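Local coordinates for DNMT2 (Spodoptera frugiperda, PDB 4H0N), which probably methylates cytosine 38 in the anticodon loop of tRNA(Asp), with some activity on DNA cytosines, using S-adenosyl-L-methionine as methyl donor, at residues F141-C149 with W173-R184. The protein carries 3 engineered substitutions. Numbering follows the deposited sequence.
Sequences FIYQEFLLC and WPFKRRDEIITR
Phe146 and Ile182 form a single parallel beta bridge, by which the loop 173-184 docks along the edge strand 141-148 of the central sheet. Ile182 N donates to Glu145 O (3.2 Å) and Leu147 N to Ile182 O (2.9 Å), both nearly straight. Branched and apolar, Ile182 suits this place: its CB lies against Phe146 CD2 at 3.6 Å, the two side chains running alongside each other. Its neighbour Ile181 sets CG2 against Leu147 and CD1 against Glu145, whose carboxylate is held by Arg129 and Tyr162.

Upstream, polar side chains replace strand pairing. Gln144, with CG anti to the backbone N (chi1 -180°) and the chain bent at chi2, brings its amide to the loop backbone. OE1 accepts from Arg178 N (2.8 Å); NE2 donates within the strand to Glu145 O, from the face opposite Ile182 N, and reaches Arg178 O and Glu180 O only through weak bonds. The Phe175 ring stands nearly perpendicular to this amide. Arg177 suits its place because a guanidinium carries several N-H groups in one plane: NE (2.9 Å) and NH2 (3.1 Å) grip Tyr143 O side-on in that plane, while NH1 turns to the exposed, poorly ordered Asp179 in a less certain salt bridge. NH2 also lies over the rim of one face of the tyrosine ring, at most a weak cation-pi attraction. A leucine in place of Arg177 would probably leave Tyr143 O without both donors and, second, Asp179 without this salt-bridge partner. Farther back, Ile142 CD1 meets the edge of the Trp173 indole.

The strand order 3-2-1-4-5-7-6, with antiparallel 161-168 between 114-119 and 141-148, is the hallmark of the Rossmann-like class I methyltransferase fold, whose outer strand this loop lines.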
ATOM      1  N   PHE A 141       8.992  24.565   1.432  1.00 29.74           N
ATOM      2  CA  PHE A 141       9.116  23.202   1.907  1.00 28.45           C
ATOM      3  C   PHE A 141      10.451  22.637   1.464  1.00 30.44           C
ATOM      4  O   PHE A 141      10.923  22.945   0.358  1.00 28.50           O
ATOM      5  CB  PHE A 141       7.976  22.338   1.359  1.00 27.97           C
ATOM      6  CG  PHE A 141       6.748  22.340   2.226  1.00 28.24           C
ATOM      7  CD1 PHE A 141       6.573  21.360   3.184  1.00 27.49           C
ATOM      8  CD2 PHE A 141       5.771  23.322   2.090  1.00 29.51           C
ATOM      9  CE1 PHE A 141       5.456  21.346   3.993  1.00 28.06           C
ATOM     10  CE2 PHE A 141       4.642  23.314   2.902  1.00 30.09           C
ATOM     11  CZ  PHE A 141       4.489  22.323   3.858  1.00 29.40           C
ATOM     12  N   ILE A 142      11.073  21.837   2.330  1.00 27.24           N
ATOM     13  CA  ILE A 142      12.236  21.053   1.934  1.00 26.84           C
ATOM     14  C   ILE A 142      11.814  19.591   1.929  1.00 25.66           C
ATOM     15  O   ILE A 142      10.879  19.213   2.636  1.00 25.21           O
ATOM     16  CB  ILE A 142      13.411  21.243   2.880  1.00 27.21           C
ATOM     17  CG1 ILE A 142      12.976  21.073   4.340  1.00 34.58           C
ATOM     18  CG2 ILE A 142      14.027  22.618   2.673  1.00 28.51           C
ATOM     19  CD1 ILE A 142      14.133  21.199   5.315  1.00 27.61           C
ATOM     20  N   TYR A 143      12.484  18.762   1.136  1.00 27.93           N
ATOM     21  CA  TYR A 143      11.975  17.417   0.885  1.00 31.06           C
ATOM     22  C   TYR A 143      13.035  16.377   0.543  1.00 26.32           C
ATOM     23  O   TYR A 143      14.164  16.701   0.185  1.00 25.18           O
ATOM     24  CB  TYR A 143      10.970  17.476  -0.261  1.00 24.52           C
ATOM     25  CG  TYR A 143      11.587  17.949  -1.557  1.00 25.47           C
ATOM     26  CD1 TYR A 143      12.059  17.042  -2.492  1.00 25.45           C
ATOM     27  CD2 TYR A 143      11.715  19.306  -1.836  1.00 26.60           C
ATOM     28  CE1 TYR A 143      12.631  17.469  -3.675  1.00 35.63           C
ATOM     29  CE2 TYR A 143      12.284  19.743  -3.019  1.00 27.75           C
ATOM     30  CZ  TYR A 143      12.739  18.819  -3.934  1.00 27.84           C
ATOM     31  OH  TYR A 143      13.309  19.237  -5.111  1.00 29.30           O
ATOM     32  N   GLN A 144      12.640  15.118   0.650  1.00 23.16           N
ATOM     33  CA  GLN A 144      13.401  14.024   0.087  1.00 22.97           C
ATOM     34  C   GLN A 144      12.455  13.052  -0.625  1.00 28.65           C
ATOM     35  O   GLN A 144      11.413  12.677  -0.080  1.00 25.32           O
ATOM     36  CB  GLN A 144      14.175  13.295   1.177  1.00 22.66           C
ATOM     37  CG  GLN A 144      14.994  12.138   0.654  1.00 27.39           C
ATOM     38  CD  GLN A 144      16.096  12.586  -0.283  1.00 31.08           C
ATOM     39  OE1 GLN A 144      17.131  13.093   0.156  1.00 29.36           O
ATOM     40  NE2 GLN A 144      15.886  12.397  -1.582  1.00 24.18           N
ATOM     41  N   GLU A 145      12.809  12.666  -1.847  1.00 22.76           N
ATOM     42  CA  GLU A 145      12.070  11.636  -2.568  1.00 22.34           C
ATOM     43  C   GLU A 145      12.720  10.268  -2.387  1.00 21.83           C
ATOM     44  O   GLU A 145      13.942  10.151  -2.365  1.00 37.38           O
ATOM     45  CB  GLU A 145      11.999  11.967  -4.055  1.00 23.41           C
ATOM     46  CG  GLU A 145      11.282  13.257  -4.372  1.00 32.73           C
ATOM     47  CD  GLU A 145      11.107  13.466  -5.860  1.00 35.77           C
ATOM     48  OE1 GLU A 145      12.122  13.449  -6.589  1.00 37.39           O
ATOM     49  OE2 GLU A 145       9.951  13.638  -6.303  1.00 40.08           O
ATOM     50  N   PHE A 146      11.897   9.232  -2.265  1.00 29.14           N
ATOM     51  CA  PHE A 146      12.403   7.872  -2.131  1.00 22.38           C
ATOM     52  C   PHE A 146      11.776   6.946  -3.165  1.00 25.49           C
ATOM     53  O   PHE A 146      10.697   7.217  -3.688  1.00 33.09           O
ATOM     54  CB  PHE A 146      12.085   7.303  -0.749  1.00 19.68           C
ATOM     55  CG  PHE A 146      12.654   8.092   0.399  1.00 19.86           C
ATOM     56  CD1 PHE A 146      11.956   9.161   0.934  1.00 19.92           C
ATOM     57  CD2 PHE A 146      13.860   7.732   0.976  1.00 25.12           C
ATOM     58  CE1 PHE A 146      12.465   9.869   2.002  1.00 20.25           C
ATOM     59  CE2 PHE A 146      14.373   8.436   2.044  1.00 20.53           C
ATOM     60  CZ  PHE A 146      13.675   9.501   2.559  1.00 41.16           C
ATOM     61  N   LEU A 147      12.467   5.851  -3.450  1.00 28.96           N
ATOM     62  CA  LEU A 147      11.882   4.719  -4.155  1.00 29.30           C
ATOM     63  C   LEU A 147      12.216   3.467  -3.349  1.00 27.99           C
ATOM     64  O   LEU A 147      13.289   2.874  -3.500  1.00 22.65           O
ATOM     65  CB  LEU A 147      12.413   4.611  -5.586  1.00 21.76           C
ATOM     66  CG  LEU A 147      11.714   5.457  -6.655  1.00 28.31           C
ATOM     67  CD1 LEU A 147      12.429   5.342  -7.994  1.00 24.99           C
ATOM     68  CD2 LEU A 147      10.244   5.062  -6.800  1.00 25.51           C
ATOM     69  N   LEU A 148      11.289   3.082  -2.480  1.00 21.95           N
ATOM     70  CA  LEU A 148      11.531   2.019  -1.523  1.00 18.29           C
ATOM     71  C   LEU A 148      10.692   0.785  -1.763  1.00 31.42           C
ATOM     72  O   LEU A 148       9.535   0.853  -2.189  1.00 24.92           O
ATOM     73  CB  LEU A 148      11.266   2.512  -0.112  1.00 17.86           C
ATOM     74  CG  LEU A 148      12.171   3.647   0.338  1.00 18.33           C
ATOM     75  CD1 LEU A 148      11.821   4.040   1.755  1.00 23.05           C
ATOM     76  CD2 LEU A 148      13.626   3.227   0.237  1.00 18.93           C
ATOM     77  N   CYS A 149      11.310  -0.348  -1.468  1.00 43.33           N
ATOM     78  CA  CYS A 149      10.657  -1.635  -1.463  1.00 37.46           C
ATOM     79  C   CYS A 149      10.776  -2.135  -0.031  1.00 42.41           C
ATOM     80  O   CYS A 149      11.778  -1.869   0.631  1.00 46.58           O
ATOM     81  CB  CYS A 149      11.392  -2.568  -2.414  1.00 27.87           C
ATOM     82  SG  CYS A 149      10.533  -4.084  -2.752  1.00 51.14           S
ATOM     83  N   TRP A 173      15.989  20.373  10.493  1.00 31.91           N
ATOM     84  CA  TRP A 173      15.967  18.997  10.009  1.00 28.96           C
ATOM     85  C   TRP A 173      17.373  18.419   9.874  1.00 30.16           C
ATOM     86  O   TRP A 173      18.088  18.734   8.921  1.00 29.46           O
ATOM     87  CB  TRP A 173      15.258  18.925   8.662  1.00 27.75           C
ATOM     88  CG  TRP A 173      14.726  17.559   8.338  1.00 34.33           C
ATOM     89  CD1 TRP A 173      14.513  16.529   9.212  1.00 31.77           C
ATOM     90  CD2 TRP A 173      14.335  17.072   7.044  1.00 32.36           C
ATOM     91  NE1 TRP A 173      14.014  15.436   8.541  1.00 32.27           N
ATOM     92  CE2 TRP A 173      13.895  15.747   7.214  1.00 24.57           C
ATOM     93  CE3 TRP A 173      14.318  17.635   5.763  1.00 25.36           C
ATOM     94  CZ2 TRP A 173      13.443  14.973   6.149  1.00 23.58           C
ATOM     95  CZ3 TRP A 173      13.865  16.866   4.707  1.00 24.48           C
ATOM     96  CH2 TRP A 173      13.436  15.549   4.906  1.00 25.32           C
ATOM     97  N   PRO A 174      17.764  17.557  10.824  1.00 29.76           N
ATOM     98  CA  PRO A 174      19.082  16.917  10.878  1.00 30.46           C
ATOM     99  C   PRO A 174      19.350  16.031   9.668  1.00 29.41           C
ATOM    100  O   PRO A 174      20.504  15.779   9.338  1.00 30.18           O
ATOM    101  CB  PRO A 174      18.997  16.046  12.135  1.00 30.96           C
ATOM    102  CG  PRO A 174      17.901  16.646  12.947  1.00 31.18           C
ATOM    103  CD  PRO A 174      16.915  17.160  11.958  1.00 29.91           C
ATOM    104  N   PHE A 175      18.292  15.568   9.012  1.00 27.90           N
ATOM    105  CA  PHE A 175      18.437  14.640   7.895  1.00 31.20           C
ATOM    106  C   PHE A 175      19.217  15.223   6.720  1.00 30.11           C
ATOM    107  O   PHE A 175      18.852  16.266   6.190  1.00 35.92           O
ATOM    108  CB  PHE A 175      17.070  14.160   7.409  1.00 28.09           C
ATOM    109  CG  PHE A 175      17.155  13.123   6.335  1.00 31.45           C
ATOM    110  CD1 PHE A 175      17.559  11.836   6.637  1.00 29.34           C
ATOM    111  CD2 PHE A 175      16.858  13.436   5.021  1.00 31.66           C
ATOM    112  CE1 PHE A 175      17.651  10.878   5.654  1.00 27.84           C
ATOM    113  CE2 PHE A 175      16.951  12.477   4.032  1.00 27.84           C
ATOM    114  CZ  PHE A 175      17.345  11.198   4.349  1.00 28.62           C
ATOM    115  N   LYS A 176      20.284  14.542   6.306  1.00 31.47           N
ATOM    116  CA  LYS A 176      21.071  14.994   5.159  1.00 36.64           C
ATOM    117  C   LYS A 176      20.407  14.659   3.817  1.00 40.12           C
ATOM    118  O   LYS A 176      20.771  13.683   3.157  1.00 35.08           O
ATOM    119  CB  LYS A 176      22.480  14.410   5.197  1.00 30.34           C
ATOM    120  CG  LYS A 176      23.442  15.122   4.261  1.00 31.87           C
ATOM    121  CD  LYS A 176      24.792  14.418   4.191  1.00 46.81           C
ATOM    122  CE  LYS A 176      25.890  15.375   3.740  1.00 45.10           C
ATOM    123  NZ  LYS A 176      25.443  16.220   2.599  1.00 43.63           N
ATOM    124  N   ARG A 177      19.446  15.482   3.413  1.00 39.21           N
ATOM    125  CA  ARG A 177      18.715  15.248   2.174  1.00 31.12           C
ATOM    126  C   ARG A 177      19.539  15.560   0.923  1.00 36.38           C
ATOM    127  O   ARG A 177      20.630  16.129   1.007  1.00 40.84           O
ATOM    128  CB  ARG A 177      17.391  16.020   2.180  1.00 25.99           C
ATOM    129  CG  ARG A 177      17.498  17.493   2.567  1.00 26.89           C
ATOM    130  CD  ARG A 177      17.736  18.351   1.346  1.00 61.00           C
ATOM    131  NE  ARG A 177      16.784  18.023   0.288  1.00 61.88           N
ATOM    132  CZ  ARG A 177      16.979  18.263  -1.006  1.00 59.89           C
ATOM    133  NH1 ARG A 177      18.098  18.849  -1.412  1.00 66.88           N
ATOM    134  NH2 ARG A 177      16.048  17.923  -1.891  1.00 47.86           N
ATOM    135  N   ARG A 178      19.005  15.173  -0.232  1.00 27.59           N
ATOM    136  CA  ARG A 178      19.691  15.331  -1.509  1.00 32.69           C
ATOM    137  C   ARG A 178      18.671  15.254  -2.642  1.00 36.39           C
ATOM    138  O   ARG A 178      17.614  14.631  -2.493  1.00 30.11           O
ATOM    139  CB  ARG A 178      20.743  14.236  -1.665  1.00 34.55           C
ATOM    140  CG  ARG A 178      20.184  12.852  -1.435  1.00 43.37           C
ATOM    141  CD  ARG A 178      21.281  11.819  -1.244  1.00 65.14           C
ATOM    142  NE  ARG A 178      20.774  10.467  -1.460  1.00 83.79           N
ATOM    143  CZ  ARG A 178      20.622   9.923  -2.666  1.00 92.52           C
ATOM    144  NH1 ARG A 178      20.952  10.618  -3.749  1.00 94.78           N
ATOM    145  NH2 ARG A 178      20.146   8.691  -2.797  1.00 93.50           N
ATOM    146  N   ASP A 179      18.988  15.876  -3.775  1.00 43.56           N
ATOM    147  CA  ASP A 179      18.049  15.929  -4.894  1.00 46.48           C
ATOM    148  C   ASP A 179      17.827  14.582  -5.591  1.00 46.22           C
ATOM    149  O   ASP A 179      16.736  14.319  -6.095  1.00 51.81           O
ATOM    150  CB  ASP A 179      18.471  16.991  -5.914  1.00 62.52           C
ATOM    151  CG  ASP A 179      18.211  18.409  -5.432  1.00 77.42           C
ATOM    152  OD1 ASP A 179      18.194  18.636  -4.204  1.00 82.09           O
ATOM    153  OD2 ASP A 179      18.032  19.302  -6.285  1.00 84.30           O
ATOM    154  N   GLU A 180      18.857  13.740  -5.636  1.00 30.97           N
ATOM    155  CA  GLU A 180      18.734  12.425  -6.268  1.00 31.96           C
ATOM    156  C   GLU A 180      17.907  11.491  -5.386  1.00 28.08           C
ATOM    157  O   GLU A 180      17.919  11.612  -4.157  1.00 28.03           O
ATOM    158  CB  GLU A 180      20.113  11.816  -6.560  1.00 74.91           C
ATOM    159  CG  GLU A 180      20.102  10.419  -7.200  1.00 93.42           C
ATOM    160  CD  GLU A 180      21.358   9.619  -6.869  1.00105.34           C
ATOM    161  OE1 GLU A 180      22.229  10.151  -6.145  1.00108.28           O
ATOM    162  OE2 GLU A 180      21.474   8.459  -7.324  1.00108.12           O
ATOM    163  N   ILE A 181      17.184  10.574  -6.025  1.00 35.98           N
ATOM    164  CA  ILE A 181      16.259   9.671  -5.348  1.00 34.80           C
ATOM    165  C   ILE A 181      16.972   8.590  -4.532  1.00 38.44           C
ATOM    166  O   ILE A 181      17.900   7.940  -5.012  1.00 41.22           O
ATOM    167  CB  ILE A 181      15.293   9.017  -6.364  1.00 36.61           C
ATOM    168  CG1 ILE A 181      14.424  10.088  -7.035  1.00 40.96           C
ATOM    169  CG2 ILE A 181      14.443   7.942  -5.698  1.00 37.88           C
ATOM    170  CD1 ILE A 181      12.931   9.783  -7.040  1.00 45.13           C
ATOM    171  N   ILE A 182      16.520   8.407  -3.296  1.00 35.08           N
ATOM    172  CA  ILE A 182      17.099   7.430  -2.383  1.00 30.47           C
ATOM    173  C   ILE A 182      16.455   6.057  -2.553  1.00 30.78           C
ATOM    174  O   ILE A 182      15.235   5.927  -2.512  1.00 26.94           O
ATOM    175  CB  ILE A 182      16.930   7.887  -0.924  1.00 27.37           C
ATOM    176  CG1 ILE A 182      17.778   9.128  -0.652  1.00 23.90           C
ATOM    177  CG2 ILE A 182      17.312   6.779   0.036  1.00 29.72           C
ATOM    178  CD1 ILE A 182      17.733   9.596   0.787  1.00 23.56           C
ATOM    179  N   THR A 183      17.286   5.034  -2.732  1.00 33.21           N
ATOM    180  CA  THR A 183      16.803   3.679  -2.985  1.00 29.19           C
ATOM    181  C   THR A 183      16.694   2.840  -1.716  1.00 31.09           C
ATOM    182  O   THR A 183      16.039   1.797  -1.711  1.00 30.87           O
ATOM    183  CB  THR A 183      17.689   2.941  -4.005  1.00 32.21           C
ATOM    184  OG1 THR A 183      19.060   3.306  -3.805  1.00 46.72           O
ATOM    185  CG2 THR A 183      17.283   3.311  -5.416  1.00 27.55           C
ATOM    186  N   ARG A 184      17.340   3.288  -0.646  1.00 35.07           N
ATOM    187  CA  ARG A 184      17.202   2.624   0.644  1.00 40.55           C
ATOM    188  C   ARG A 184      17.550   3.541   1.812  1.00 36.63           C
ATOM    189  O   ARG A 184      18.461   4.359   1.719  1.00 40.23           O
ATOM    190  CB  ARG A 184      18.022   1.335   0.698  1.00 68.20           C
ATOM    191  CG  ARG A 184      19.490   1.490   0.378  1.00 81.01           C
ATOM    192  CD  ARG A 184      20.227   0.242   0.850  1.00 95.81           C
ATOM    193  NE  ARG A 184      21.681   0.322   0.720  1.00106.33           N
ATOM    194  CZ  ARG A 184      22.453   1.117   1.458  1.00104.98           C
ATOM    195  NH1 ARG A 184      21.907   1.922   2.363  1.00 98.61           N
ATOM    196  NH2 ARG A 184      23.768   1.119   1.283  1.00106.52           N
TER
HETATM  197  O   HOH W   1      14.832  14.453  -3.071  1.00 19.45           O
HETATM  198  O   HOH W   2      14.495  -0.074  -1.888  1.00 18.09           O